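Enterotoxin-like toxin X (Staphylococcus aureus, PDB 5U75) inhibits phagocytosis and killing by human neutrophils by engaging their surface glycoproteins in a sialic acid-dependent manner, and binds sialyl Lewis X through its C-terminal domain. Local coordinates at residues K30-Y35 and L108-H113; Q61-L66 and K80-L85; L114-I119 and V159-D164; I121-G126 and T148-N153. All blocks are in the same frame, centred on the assembly; numbering follows the deposited sequence.

In the fold
Contacts 2, 3 and 4 belong to the mixed five-stranded sheet of the beta-grasp domain, whereas contact 1 sets helix 23-35 against the loop between helix 92-104 and strand 118-123. Along the chain, contact 2 lies within the span bridged by contact 1; contact 3 follows, and contact 4 falls within its span. Contacts 3 and 4 join the same two strands, 118-123 and 151-160, near opposite ends, their centres about 25 Å apart. Contacts 1 and 3 touch, with centres about 11 Å apart; contacts 2 and 4, centres about 12 Å apart, meet where V62 packs against T148 and D149. Bound sialic acid lies about 6 Å from the T123 side chain in contact 4, which places the glycan site beside this sheet.

Contact 1: K30-Y35 and L108-H113; sequences KLYDRY and LYMGEH
L31 packs the flank of helix 23-35 onto the ring of Y109. Its CB sits over the middle of one face in a CH-pi contact, 3.8 Å from the Y109 ring centroid and only 2° off the ring normal. CG lies beside the backbone N and anti to the carbonyl carbon (chi1 -70°), which carries the branch along the ring towards its phenol end. There L31 CD1 comes to 3.7 Å from Y109 CE1, while CD2 comes to 4.2 Å from Y109 OH. The opposite face of the Y109 ring receives CD2 of L108, which lies off-centre, so the aromatic is held between two leucines.

One turn along the helix Y35 adds CD2, 4.1 Å from Y109 CE2. Y32 approaches at the root of the same tyrosine: its CB lies 3.5 Å from Y109 O, and farther out its ring edges towards the methyl CE of M110 in one of the two conformers of that methionine. The phenol oxygens find their partners outside this pair of segments, Y109 OH at S133 O and R100, and Y35 OH at D96 and the backbone N of L137. Cohesion between helix and loop is therefore apolar and aromatic, while hydroxyl bonds to other parts of the fold hold the far ends of the two tyrosines in place.

Contact 2: Q61-L66 and K80-L85; sequences QVRIHL and KRNITL
T84 OG1 is gripped by two nitrogens of R63, which approaches side-on with its guanidinium edge. NE gives the shorter and straighter bond, 2.8 Å from R63 NE to T84 OG1 at 165°, and NH2 adds a longer one of 3.2 Å to the same oxygen. OG1 lies in the guanidinium plane, so the pair of bonds fixes the rotation of the group. The arginine reaches this point because its chain, otherwise extended, bends at chi3 (-68°), passing CD at 3.6 Å from N82 OD1 on the way. That amide oxygen itself accepts from the backbone N of S53, while R63 NH1 turns to the carbonyl of R55.

Next along this face, H65 and N82 lie side by side with ring and amide planes 76° apart. A water at the edge of the imidazole joins them, 2.7 Å from H65 ND1 and 3.0 Å from N82 ND2.

The opposite face is mainly apolar. I64 CB meets I83 CG1 at 3.8 Å, and the methyl ends I64 CD1 and L85 CD1 close to 3.9 Å. Helix 92-104 packs on this side, touching L66, I83 and L85; R81 also starts from this face, but its end leads away to S105.

Paired backbone bonds link V62 with L85 and I64 with I83, alternating with the non-hydrogen-bonded pairs R63-T84 and H65-N82. This is the regular ladder of an antiparallel hairpin, formed by strands 61-72 and 75-86 at one margin of the mixed sheet that packs on a helix in the beta-grasp fold.

Contact 3: L114-I119 and V159-D164; sequences LPKGNI and VKSVND
K116 crosses V159 to reach the hydroxyl of S161, and its torsions explain how. CG stands between the backbone N and the carbonyl carbon (chi1 57°), the crowded position, which sets it 4.0 Å from V159 CB. From there the chain runs nearly extended through CD, its CE passing V159 CG1 at 3.9 Å, and then bends at chi4 (-145°) to bring K116 NZ to 2.7 Å from S161 OG. The aliphatic part of the lysine thus lies against the valine while its ammonium donates to the serine.

Beneath these side chains the two backbones form a single antiparallel bridge: K116 N to V159 O and V159 N to K116 O are both 2.8 Å. P115 adds a CA-H...O contact to the carbonyl of V159. Farther on, where the chains part, one water spans the gap by donating to L114 O and accepting from S161 N.

K160 folds back within its own segment, its NZ forming a salt bridge of 2.8 Å with D164 OD1 and also bonding the carbonyl of V162.

The bridge ties segment 114-119 to the end of strand 151-160. On one side L114 packs on L27, V28 and L31 of helix 23-35; the backbone of K160 bonds T71 of strand 61-72 and A73 just beyond it, while I119 lies against L131 of strand 128-132.

Contact 4: I121-G126 and T148-N153; sequences INTKNG and TDDIKN
N122 O accepts from two successive backbone amides, K152 N at 2.7 Å and, weakly, N153 N at 3.4 Å, which marks a classic beta bulge between antiparallel strands 118-123 and 151-160. The register slips by one residue here, and the short strand segments run at 122° to each other, well off antiparallel. Beyond the slip T123 faces I151 as a non-hydrogen-bonded pair, and a type I turn from T123 to G126 carries the chain away.

Beside the bulge the two asparagines are linked through their amides, N122 ND2 donating to N153 OD1 at 3.0 Å with the planes 50° apart; T155 OG1 is a second partner of that ND2. On the buried side I121 packs on I151, in the given one of its two conformers, under cover of L95 from helix 92-104.

The 3-10 segment 148-150 is held by K124. Its backbone N bonds D150 O, and its extended side chain (chi2 to chi4 all near 180°) runs past this carbonyl to the one before it. At the tip K124 NZ donates to D149 O at 2.9 Å, forms a long salt bridge of 3.6 Å with D149 OD1, and donates to a water whose oxygen also lies 2.6 Å from D149 OD1.

Contact 1: K30-Y35 and L108-H113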
loop_
_atom_site.group_PDB
_atom_site.type_symbol
_atom_site.label_atom_id
_atom_site.label_comp_id
_atom_site.label_asym_id
_atom_site.label_seq_id
_atom_site.Cartn_x
_atom_site.Cartn_y
_atom_site.Cartn_z
ATOM N N LYS A 30 -6.006 -12.271 7.835
ATOM C CA LYS A 30 -5.417 -11.377 8.840
ATOM C C LYS A 30 -4.874 -10.093 8.196
ATOM O O LYS A 30 -5.098 -8.979 8.700
ATOM C CB LYS A 30 -4.314 -12.072 9.640
ATOM N N LEU A 31 -4.168 -10.248 7.082
ATOM C CA LEU A 31 -3.680 -9.094 6.325
ATOM C C LEU A 31 -4.831 -8.307 5.747
ATOM O O LEU A 31 -4.855 -7.080 5.868
ATOM C CB LEU A 31 -2.717 -9.530 5.221
ATOM C CG LEU A 31 -1.376 -10.030 5.753
ATOM C CD1 LEU A 31 -0.630 -10.866 4.714
ATOM C CD2 LEU A 31 -0.495 -8.870 6.179
ATOM N N TYR A 32 -5.810 -8.996 5.157
ATOM C CA TYR A 32 -6.965 -8.316 4.615
ATOM C C TYR A 32 -7.714 -7.539 5.715
ATOM O O TYR A 32 -8.104 -6.394 5.511
ATOM C CB TYR A 32 -7.923 -9.270 3.904
ATOM C CG TYR A 32 -9.131 -8.561 3.355
ATOM C CD1 TYR A 32 -9.082 -7.914 2.118
ATOM C CD2 TYR A 32 -10.316 -8.476 4.094
ATOM C CE1 TYR A 32 -10.176 -7.229 1.623
ATOM C CE2 TYR A 32 -11.410 -7.791 3.606
ATOM C CZ TYR A 32 -11.339 -7.171 2.373
ATOM O OH TYR A 32 -12.422 -6.492 1.887
ATOM N N ASP A 33 -7.914 -8.163 6.871
ATOM C CA ASP A 33 -8.715 -7.525 7.928
ATOM C C ASP A 33 -8.026 -6.294 8.498
ATOM O O ASP A 33 -8.692 -5.316 8.803
ATOM C CB ASP A 33 -9.040 -8.505 9.051
ATOM C CG ASP A 33 -10.078 -9.532 8.645
ATOM O OD1 ASP A 33 -10.872 -9.294 7.708
ATOM O OD2 ASP A 33 -10.102 -10.583 9.301
ATOM N N ARG A 34 -6.711 -6.360 8.639
ATOM C CA ARG A 34 -5.927 -5.217 9.089
ATOM C C ARG A 34 -5.951 -4.089 8.070
ATOM O O ARG A 34 -6.312 -2.956 8.384
ATOM C CB ARG A 34 -4.481 -5.627 9.349
ATOM C CG ARG A 34 -3.587 -4.435 9.651
ATOM C CD ARG A 34 -2.237 -4.811 10.169
ATOM N NE ARG A 34 -1.370 -3.630 10.283
ATOM C CZ ARG A 34 -0.256 -3.566 10.995
ATOM N NH1 ARG A 34 0.439 -2.434 11.043
ATOM N NH2 ARG A 34 0.178 -4.620 11.687
ATOM N N TYR A 35 -5.563 -4.400 6.838
ATOM C CA TYR A 35 -5.269 -3.355 5.858
ATOM C C TYR A 35 -6.462 -2.863 5.031
ATOM O O TYR A 35 -6.333 -1.870 4.301
ATOM C CB TYR A 35 -4.124 -3.838 4.969
ATOM C CG TYR A 35 -2.786 -3.873 5.666
ATOM C CD1 TYR A 35 -2.142 -2.695 6.018
ATOM C CD2 TYR A 35 -2.144 -5.076 5.969
ATOM C CE1 TYR A 35 -0.903 -2.703 6.623
ATOM C CE2 TYR A 35 -0.888 -5.095 6.588
ATOM C CZ TYR A 35 -0.264 -3.904 6.912
ATOM O OH TYR A 35 0.983 -3.887 7.513
ATOM N N LEU A 108 -5.357 -6.981 -3.982
ATOM C CA LEU A 108 -4.357 -7.557 -3.080
ATOM C C LEU A 108 -5.035 -8.104 -1.814
ATOM O O LEU A 108 -6.016 -7.546 -1.329
ATOM C CB LEU A 108 -3.232 -6.576 -2.721
ATOM C CG LEU A 108 -1.964 -7.248 -2.169
ATOM C CD1 LEU A 108 -1.192 -7.987 -3.265
ATOM C CD2 LEU A 108 -1.053 -6.249 -1.483
ATOM N N TYR A 109 -4.537 -9.239 -1.342
ATOM C CA TYR A 109 -5.036 -9.915 -0.123
ATOM C C TYR A 109 -6.458 -10.466 -0.185
ATOM O O TYR A 109 -7.041 -10.774 0.867
ATOM C CB TYR A 109 -4.875 -9.043 1.143
ATOM C CG TYR A 109 -3.476 -8.584 1.452
ATOM C CD1 TYR A 109 -2.373 -9.424 1.274
ATOM C CD2 TYR A 109 -3.249 -7.321 1.975
ATOM C CE1 TYR A 109 -1.101 -9.003 1.576
ATOM C CE2 TYR A 109 -1.977 -6.895 2.282
ATOM C CZ TYR A 109 -0.900 -7.727 2.082
ATOM O OH TYR A 109 0.348 -7.283 2.399
ATOM N N MET A 110 -7.005 -10.626 -1.383
ATOM C CA MET A 110 -8.292 -11.269 -1.542
ATOM C C MET A 110 -8.045 -12.729 -1.874
ATOM O O MET A 110 -6.989 -13.081 -2.403
ATOM C CB MET A 110 -9.088 -10.565 -2.628
ATOM C CG MET A 110 -9.538 -9.194 -2.165
ATOM S SD MET A 110 -10.416 -8.238 -3.411
ATOM C CE MET A 110 -11.251 -7.040 -2.374
ATOM N N GLY A 111 -9.015 -13.572 -1.545
ATOM C CA GLY A 111 -8.913 -15.006 -1.796
ATOM C C GLY A 111 -8.124 -15.720 -0.723
ATOM O O GLY A 111 -8.053 -15.262 0.410
ATOM N N GLU A 112 -7.505 -16.837 -1.094
ATOM C CA GLU A 112 -6.983 -17.795 -0.124
ATOM C C GLU A 112 -5.472 -17.952 -0.131
ATOM O O GLU A 112 -4.954 -18.705 0.685
ATOM C CB GLU A 112 -7.652 -19.167 -0.347
ATOM N N HIS A 113 -4.755 -17.228 -1.001
ATOM C CA HIS A 113 -3.310 -17.382 -1.093
ATOM C C HIS A 113 -2.559 -16.081 -0.836
ATOM O O HIS A 113 -2.983 -15.015 -1.265
ATOM C CB HIS A 113 -2.933 -17.934 -2.471
ATOM C CG HIS A 113 -3.663 -19.188 -2.812
ATOM N ND1 HIS A 113 -3.368 -20.395 -2.218
ATOM C CD2 HIS A 113 -4.701 -19.421 -3.649
ATOM C CE1 HIS A 113 -4.186 -21.321 -2.682
ATOM N NE2 HIS A 113 -4.996 -20.759 -3.558
#

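Contact 2: Q61-L66 and K80-L85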
loop_
_atom_site.group_PDB
_atom_site.type_symbol
_atom_site.label_atom_id
_atom_site.label_comp_id
_atom_site.label_asym_id
_atom_site.label_seq_id
_atom_site.Cartn_x
_atom_site.Cartn_y
_atom_site.Cartn_z
ATOM N N GLN A 61 -1.195 19.489 -0.260
ATOM C CA GLN A 61 -1.376 18.068 -0.597
ATOM C C GLN A 61 -0.271 17.553 -1.488
ATOM O O GLN A 61 0.335 18.300 -2.221
ATOM C CB GLN A 61 -2.698 17.837 -1.339
ATOM C CG GLN A 61 -3.928 18.068 -0.505
ATOM C CD GLN A 61 -5.187 17.807 -1.299
ATOM O OE1 GLN A 61 -5.400 18.403 -2.359
ATOM N NE2 GLN A 61 -6.014 16.914 -0.810
ATOM N N VAL A 62 -0.043 16.244 -1.422
ATOM C CA VAL A 62 0.800 15.535 -2.371
ATOM C C VAL A 62 0.007 14.371 -2.913
ATOM O O VAL A 62 -0.910 13.897 -2.244
ATOM C CB VAL A 62 2.104 14.996 -1.730
ATOM C CG1 VAL A 62 2.985 16.153 -1.298
ATOM C CG2 VAL A 62 1.839 14.077 -0.561
ATOM N N ARG A 63 0.375 13.915 -4.107
ATOM C CA ARG A 63 -0.174 12.707 -4.693
ATOM C C ARG A 63 0.987 11.764 -4.943
ATOM O O ARG A 63 1.947 12.120 -5.616
ATOM C CB ARG A 63 -0.901 12.980 -5.995
ATOM C CG ARG A 63 -1.588 11.735 -6.549
ATOM C CD ARG A 63 -2.707 12.108 -7.495
ATOM N NE ARG A 63 -3.809 12.764 -6.761
ATOM C CZ ARG A 63 -4.542 13.803 -7.200
ATOM N NH1 ARG A 63 -4.330 14.388 -8.380
ATOM N NH2 ARG A 63 -5.504 14.274 -6.430
ATOM N N ILE A 64 0.885 10.570 -4.375
ATOM C CA ILE A 64 1.921 9.556 -4.476
ATOM C C ILE A 64 1.388 8.444 -5.363
ATOM O O ILE A 64 0.400 7.783 -5.029
ATOM C CB ILE A 64 2.308 9.058 -3.081
ATOM C CG1 ILE A 64 2.856 10.227 -2.254
ATOM C CG2 ILE A 64 3.274 7.877 -3.169
ATOM C CD1 ILE A 64 2.896 9.912 -0.789
ATOM N N HIS A 65 2.024 8.267 -6.519
ATOM C CA HIS A 65 1.584 7.250 -7.472
ATOM C C HIS A 65 2.194 5.894 -7.141
ATOM O O HIS A 65 3.372 5.815 -6.784
ATOM C CB HIS A 65 1.917 7.675 -8.892
ATOM C CG HIS A 65 1.175 8.899 -9.302
ATOM N ND1 HIS A 65 -0.113 8.852 -9.785
ATOM C CD2 HIS A 65 1.499 10.209 -9.212
ATOM C CE1 HIS A 65 -0.533 10.081 -10.025
ATOM N NE2 HIS A 65 0.422 10.923 -9.680
ATOM N N LEU A 66 1.360 4.870 -7.213
ATOM C CA LEU A 66 1.766 3.477 -7.032
ATOM C C LEU A 66 2.041 2.951 -8.438
ATOM O O LEU A 66 1.129 2.890 -9.264
ATOM C CB LEU A 66 0.677 2.688 -6.330
ATOM C CG LEU A 66 0.651 2.826 -4.795
ATOM C CD1 LEU A 66 0.607 4.254 -4.289
ATOM C CD2 LEU A 66 -0.505 2.028 -4.235
ATOM N N LYS A 80 -3.546 0.774 -11.759
ATOM C CA LYS A 80 -3.187 2.182 -11.590
ATOM C C LYS A 80 -3.911 2.703 -10.345
ATOM O O LYS A 80 -5.145 2.680 -10.261
ATOM C CB LYS A 80 -3.553 2.979 -12.848
ATOM N N ARG A 81 -3.123 3.085 -9.350
ATOM C CA ARG A 81 -3.641 3.573 -8.072
ATOM C C ARG A 81 -2.724 4.669 -7.577
ATOM O O ARG A 81 -1.550 4.730 -7.930
ATOM C CB ARG A 81 -3.702 2.453 -7.037
ATOM C CG ARG A 81 -4.683 1.326 -7.342
ATOM C CD ARG A 81 -6.130 1.782 -7.297
ATOM N NE ARG A 81 -7.075 0.684 -7.473
ATOM C CZ ARG A 81 -7.450 0.139 -8.637
ATOM N NH1 ARG A 81 -6.946 0.539 -9.786
ATOM N NH2 ARG A 81 -8.343 -0.849 -8.644
ATOM N N ASN A 82 -3.277 5.572 -6.778
ATOM C CA ASN A 82 -2.485 6.626 -6.184
ATOM C C ASN A 82 -3.130 7.088 -4.890
ATOM O O ASN A 82 -4.328 6.850 -4.666
ATOM C CB ASN A 82 -2.269 7.795 -7.176
ATOM C CG ASN A 82 -3.561 8.412 -7.686
ATOM O OD1 ASN A 82 -4.352 8.947 -6.911
ATOM N ND2 ASN A 82 -3.762 8.373 -8.995
ATOM N N ILE A 83 -2.328 7.691 -4.028
ATOM C CA ILE A 83 -2.825 8.164 -2.750
ATOM C C ILE A 83 -2.584 9.658 -2.638
ATOM O O ILE A 83 -1.521 10.157 -2.978
ATOM C CB ILE A 83 -2.280 7.358 -1.553
ATOM C CG1 ILE A 83 -0.758 7.500 -1.407
ATOM C CG2 ILE A 83 -2.703 5.889 -1.712
ATOM C CD1 ILE A 83 -0.174 6.738 -0.235
ATOM N N THR A 84 -3.612 10.361 -2.184
ATOM C CA THR A 84 -3.581 11.812 -2.067
ATOM C C THR A 84 -3.586 12.139 -0.581
ATOM O O THR A 84 -4.553 11.822 0.118
ATOM C CB THR A 84 -4.778 12.456 -2.791
ATOM O OG1 THR A 84 -4.778 12.066 -4.175
ATOM C CG2 THR A 84 -4.688 13.982 -2.718
ATOM N N LEU A 85 -2.507 12.780 -0.113
ATOM C CA LEU A 85 -2.281 12.998 1.314
ATOM C C LEU A 85 -1.953 14.450 1.621
ATOM O O LEU A 85 -1.424 15.167 0.771
ATOM C CB LEU A 85 -1.105 12.153 1.811
ATOM C CG LEU A 85 -1.082 10.652 1.501
ATOM C CD1 LEU A 85 0.231 10.079 2.005
ATOM C CD2 LEU A 85 -2.259 9.960 2.151
HETATM O O HOH W 1 -1.785 6.842 -10.637
HETATM O O HOH W 2 -0.564 4.408 -10.848
#

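Contact 3: L114-I119 and V159-D164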
loop_
_atom_site.group_PDB
_atom_site.type_symbol
_atom_site.label_atom_id
_atom_site.label_comp_id
_atom_site.label_asym_id
_atom_site.label_seq_id
_atom_site.Cartn_x
_atom_site.Cartn_y
_atom_site.Cartn_z
ATOM N N LEU A 114 -1.428 -16.201 -0.156
ATOM C CA LEU A 114 -0.597 -15.062 0.188
ATOM C C LEU A 114 0.204 -14.608 -1.020
ATOM O O LEU A 114 0.812 -15.429 -1.710
ATOM C CB LEU A 114 0.397 -15.406 1.293
ATOM C CG LEU A 114 -0.049 -15.379 2.751
ATOM C CD1 LEU A 114 1.086 -15.920 3.612
ATOM C CD2 LEU A 114 -0.422 -13.962 3.174
ATOM N N PRO A 115 0.273 -13.286 -1.242
ATOM C CA PRO A 115 1.228 -12.789 -2.226
ATOM C C PRO A 115 2.623 -12.771 -1.665
ATOM O O PRO A 115 2.835 -12.980 -0.462
ATOM C CB PRO A 115 0.753 -11.351 -2.479
ATOM C CG PRO A 115 0.167 -10.942 -1.157
ATOM C CD PRO A 115 -0.442 -12.185 -0.558
ATOM N N LYS A 116 3.572 -12.494 -2.541
ATOM C CA LYS A 116 4.936 -12.287 -2.151
ATOM C C LYS A 116 5.523 -11.163 -2.991
ATOM O O LYS A 116 5.001 -10.825 -4.042
ATOM C CB LYS A 116 5.739 -13.595 -2.301
ATOM C CG LYS A 116 5.715 -14.197 -3.687
ATOM C CD LYS A 116 6.119 -15.672 -3.658
ATOM C CE LYS A 116 6.412 -16.197 -5.064
ATOM N NZ LYS A 116 6.004 -17.617 -5.238
ATOM N N GLY A 117 6.590 -10.569 -2.489
ATOM C CA GLY A 117 7.241 -9.452 -3.138
ATOM C C GLY A 117 7.105 -8.200 -2.288
ATOM O O GLY A 117 6.325 -8.139 -1.324
ATOM N N ASN A 118 7.870 -7.200 -2.659
ATOM C CA ASN A 118 7.947 -5.981 -1.880
ATOM C C ASN A 118 7.232 -4.825 -2.515
ATOM O O ASN A 118 7.257 -4.649 -3.734
ATOM C CB ASN A 118 9.382 -5.570 -1.670
ATOM C CG ASN A 118 10.171 -6.601 -0.898
ATOM O OD1 ASN A 118 9.614 -7.346 -0.084
ATOM N ND2 ASN A 118 11.465 -6.669 -1.178
ATOM N N ILE A 119 6.641 -4.012 -1.643
ATOM C CA ILE A 119 6.173 -2.674 -1.982
ATOM C C ILE A 119 7.234 -1.717 -1.432
ATOM O O ILE A 119 7.617 -1.822 -0.264
ATOM C CB ILE A 119 4.803 -2.406 -1.337
ATOM C CG1 ILE A 119 3.785 -3.462 -1.760
ATOM C CG2 ILE A 119 4.300 -1.009 -1.695
ATOM C CD1 ILE A 119 2.572 -3.538 -0.846
ATOM N N VAL A 159 3.678 -10.886 -6.497
ATOM C CA VAL A 159 3.391 -12.153 -7.153
ATOM C C VAL A 159 2.402 -12.956 -6.309
ATOM O O VAL A 159 2.572 -13.077 -5.094
ATOM C CB VAL A 159 4.703 -12.950 -7.367
ATOM C CG1 VAL A 159 4.412 -14.377 -7.838
ATOM C CG2 VAL A 159 5.596 -12.227 -8.360
ATOM N N LYS A 160 1.354 -13.462 -6.952
ATOM C CA LYS A 160 0.484 -14.460 -6.370
ATOM C C LYS A 160 0.593 -15.709 -7.271
ATOM O O LYS A 160 0.169 -15.694 -8.413
ATOM C CB LYS A 160 -0.940 -13.955 -6.257
ATOM C CG LYS A 160 -1.800 -14.858 -5.380
ATOM C CD LYS A 160 -3.082 -14.180 -4.932
ATOM C CE LYS A 160 -4.156 -14.240 -6.002
ATOM N NZ LYS A 160 -4.827 -15.570 -6.088
ATOM N N SER A 161 1.181 -16.779 -6.738
ATOM C CA SER A 161 1.573 -17.917 -7.575
ATOM C C SER A 161 0.437 -18.681 -8.219
ATOM O O SER A 161 0.600 -19.248 -9.312
ATOM C CB SER A 161 2.449 -18.860 -6.773
ATOM O OG SER A 161 3.638 -18.187 -6.437
ATOM N N VAL A 162 -0.714 -18.705 -7.574
ATOM C CA VAL A 162 -1.847 -19.425 -8.124
ATOM C C VAL A 162 -3.083 -18.554 -8.082
ATOM O O VAL A 162 -3.193 -17.651 -7.253
ATOM C CB VAL A 162 -2.087 -20.769 -7.384
ATOM C CG1 VAL A 162 -0.869 -21.679 -7.513
ATOM C CG2 VAL A 162 -2.411 -20.547 -5.924
ATOM N N ASN A 163 -3.997 -18.817 -9.001
ATOM C CA ASN A 163 -5.344 -18.272 -8.905
ATOM C C ASN A 163 -6.131 -19.041 -7.885
ATOM O O ASN A 163 -5.792 -20.181 -7.556
ATOM C CB ASN A 163 -6.057 -18.327 -10.244
ATOM C CG ASN A 163 -5.713 -17.150 -11.102
ATOM O OD1 ASN A 163 -4.892 -17.254 -12.013
ATOM N ND2 ASN A 163 -6.299 -15.994 -10.779
ATOM N N ASP A 164 -7.178 -18.416 -7.371
ATOM C CA ASP A 164 -8.122 -19.125 -6.518
ATOM C C ASP A 164 -8.984 -20.042 -7.393
ATOM O O ASP A 164 -9.255 -19.716 -8.551
ATOM C CB ASP A 164 -8.949 -18.138 -5.696
ATOM C CG ASP A 164 -8.103 -17.432 -4.648
ATOM O OD1 ASP A 164 -7.262 -16.591 -5.041
ATOM O OD2 ASP A 164 -8.254 -17.754 -3.442
HETATM O O HOH W 3 1.682 -16.723 -3.875
#

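Contact 4: I121-G126 and T148-N153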
loop_
_atom_site.group_PDB
_atom_site.type_symbol
_atom_site.label_atom_id
_atom_site.label_comp_id
_atom_site.label_asym_id
_atom_site.label_seq_id
_atom_site.Cartn_x
_atom_site.Cartn_y
_atom_site.Cartn_z
ATOM N N ILE A 121 8.523 2.249 -0.774
ATOM C CA ILE A 121 8.334 3.679 -0.718
ATOM C C ILE A 121 9.685 4.297 -1.081
ATOM O O ILE A 121 10.665 4.084 -0.359
ATOM C CB ILE A 121 7.900 4.150 0.696
ATOM C CG1 ILE A 121 6.666 3.380 1.192
ATOM C CG2 ILE A 121 7.627 5.646 0.684
ATOM C CD1 ILE A 121 6.321 3.624 2.652
ATOM N N ASN A 122 9.747 5.023 -2.203
ATOM C CA ASN A 122 10.963 5.681 -2.654
ATOM C C ASN A 122 10.919 7.143 -2.296
ATOM O O ASN A 122 9.904 7.808 -2.546
ATOM C CB ASN A 122 11.092 5.544 -4.172
ATOM C CG ASN A 122 11.163 4.092 -4.590
ATOM O OD1 ASN A 122 12.089 3.384 -4.196
ATOM N ND2 ASN A 122 10.159 3.622 -5.302
ATOM N N THR A 123 12.014 7.656 -1.744
ATOM C CA THR A 123 12.083 9.064 -1.345
ATOM C C THR A 123 12.805 9.887 -2.397
ATOM O O THR A 123 13.514 9.348 -3.269
ATOM C CB THR A 123 12.720 9.297 0.043
ATOM O OG1 THR A 123 14.151 9.242 -0.023
ATOM C CG2 THR A 123 12.208 8.301 1.068
ATOM N N LYS A 124 12.631 11.195 -2.313
ATOM C CA LYS A 124 13.128 12.077 -3.378
ATOM C C LYS A 124 14.650 12.057 -3.540
ATOM O O LYS A 124 15.142 12.235 -4.646
ATOM C CB LYS A 124 12.631 13.503 -3.148
ATOM C CG LYS A 124 11.128 13.594 -3.425
ATOM C CD LYS A 124 10.563 14.943 -3.077
ATOM C CE LYS A 124 9.127 15.035 -3.538
ATOM N NZ LYS A 124 8.567 16.362 -3.201
ATOM N N ASN A 125 15.385 11.851 -2.453
ATOM C CA ASN A 125 16.868 11.766 -2.525
ATOM C C ASN A 125 17.420 10.352 -2.593
ATOM O O ASN A 125 18.633 10.156 -2.419
ATOM C CB ASN A 125 17.497 12.493 -1.337
ATOM C CG ASN A 125 17.182 13.967 -1.315
ATOM O OD1 ASN A 125 17.172 14.627 -2.350
ATOM N ND2 ASN A 125 16.945 14.503 -0.128
ATOM N N GLY A 126 16.555 9.358 -2.838
ATOM C CA GLY A 126 16.992 7.992 -3.083
ATOM C C GLY A 126 16.887 7.044 -1.905
ATOM O O GLY A 126 17.411 5.927 -1.961
ATOM N N THR A 148 5.476 13.277 4.307
ATOM C CA THR A 148 4.841 12.828 3.049
ATOM C C THR A 148 5.363 13.596 1.825
ATOM O O THR A 148 5.302 13.101 0.722
ATOM C CB THR A 148 3.297 12.966 3.095
ATOM O OG1 THR A 148 2.961 14.327 3.348
ATOM C CG2 THR A 148 2.706 12.108 4.175
ATOM N N ASP A 149 5.863 14.817 2.031
ATOM C CA ASP A 149 6.467 15.596 0.964
ATOM C C ASP A 149 7.872 15.088 0.547
ATOM O O ASP A 149 8.455 15.585 -0.426
ATOM C CB ASP A 149 6.522 17.064 1.380
ATOM C CG ASP A 149 6.924 17.984 0.244
ATOM O OD1 ASP A 149 6.301 17.907 -0.824
ATOM O OD2 ASP A 149 7.888 18.755 0.415
ATOM N N ASP A 150 8.397 14.092 1.271
ATOM C CA ASP A 150 9.653 13.443 0.931
ATOM C C ASP A 150 9.470 12.266 -0.018
ATOM O O ASP A 150 10.461 11.737 -0.526
ATOM C CB ASP A 150 10.362 12.936 2.206
ATOM C CG ASP A 150 11.815 12.516 1.961
ATOM O OD1 ASP A 150 12.509 13.216 1.192
ATOM O OD2 ASP A 150 12.240 11.468 2.527
ATOM N N ILE A 151 8.226 11.854 -0.261
ATOM C CA ILE A 151 7.966 10.632 -1.016
ATOM C C ILE A 151 7.939 10.926 -2.506
ATOM O O ILE A 151 7.223 11.823 -2.954
ATOM C CB ILE A 151 6.654 9.980 -0.598
ATOM C CG1 ILE A 151 6.702 9.676 0.895
ATOM C CG2 ILE A 151 6.404 8.721 -1.419
ATOM C CD1 ILE A 151 5.360 9.344 1.484
ATOM N N LYS A 152 8.744 10.185 -3.259
ATOM C CA LYS A 152 8.764 10.290 -4.718
ATOM C C LYS A 152 7.623 9.505 -5.345
ATOM O O LYS A 152 6.802 10.066 -6.064
ATOM C CB LYS A 152 10.096 9.798 -5.265
ATOM C CG LYS A 152 10.209 9.876 -6.777
ATOM C CD LYS A 152 11.580 9.382 -7.210
ATOM C CE LYS A 152 11.773 9.469 -8.723
ATOM N NZ LYS A 152 11.559 8.130 -9.333
ATOM N N ASN A 153 7.587 8.208 -5.068
ATOM C CA ASN A 153 6.537 7.317 -5.534
ATOM C C ASN A 153 6.598 6.017 -4.732
ATOM O O ASN A 153 7.440 5.875 -3.844
ATOM C CB ASN A 153 6.643 7.037 -7.054
ATOM C CG ASN A 153 7.849 6.194 -7.431
ATOM O OD1 ASN A 153 8.690 5.854 -6.613
ATOM N ND2 ASN A 153 7.907 5.821 -8.698
HETATM O O HOH W 4 14.602 11.877 0.399
HETATM O O HOH W 5 6.024 16.264 -2.834
#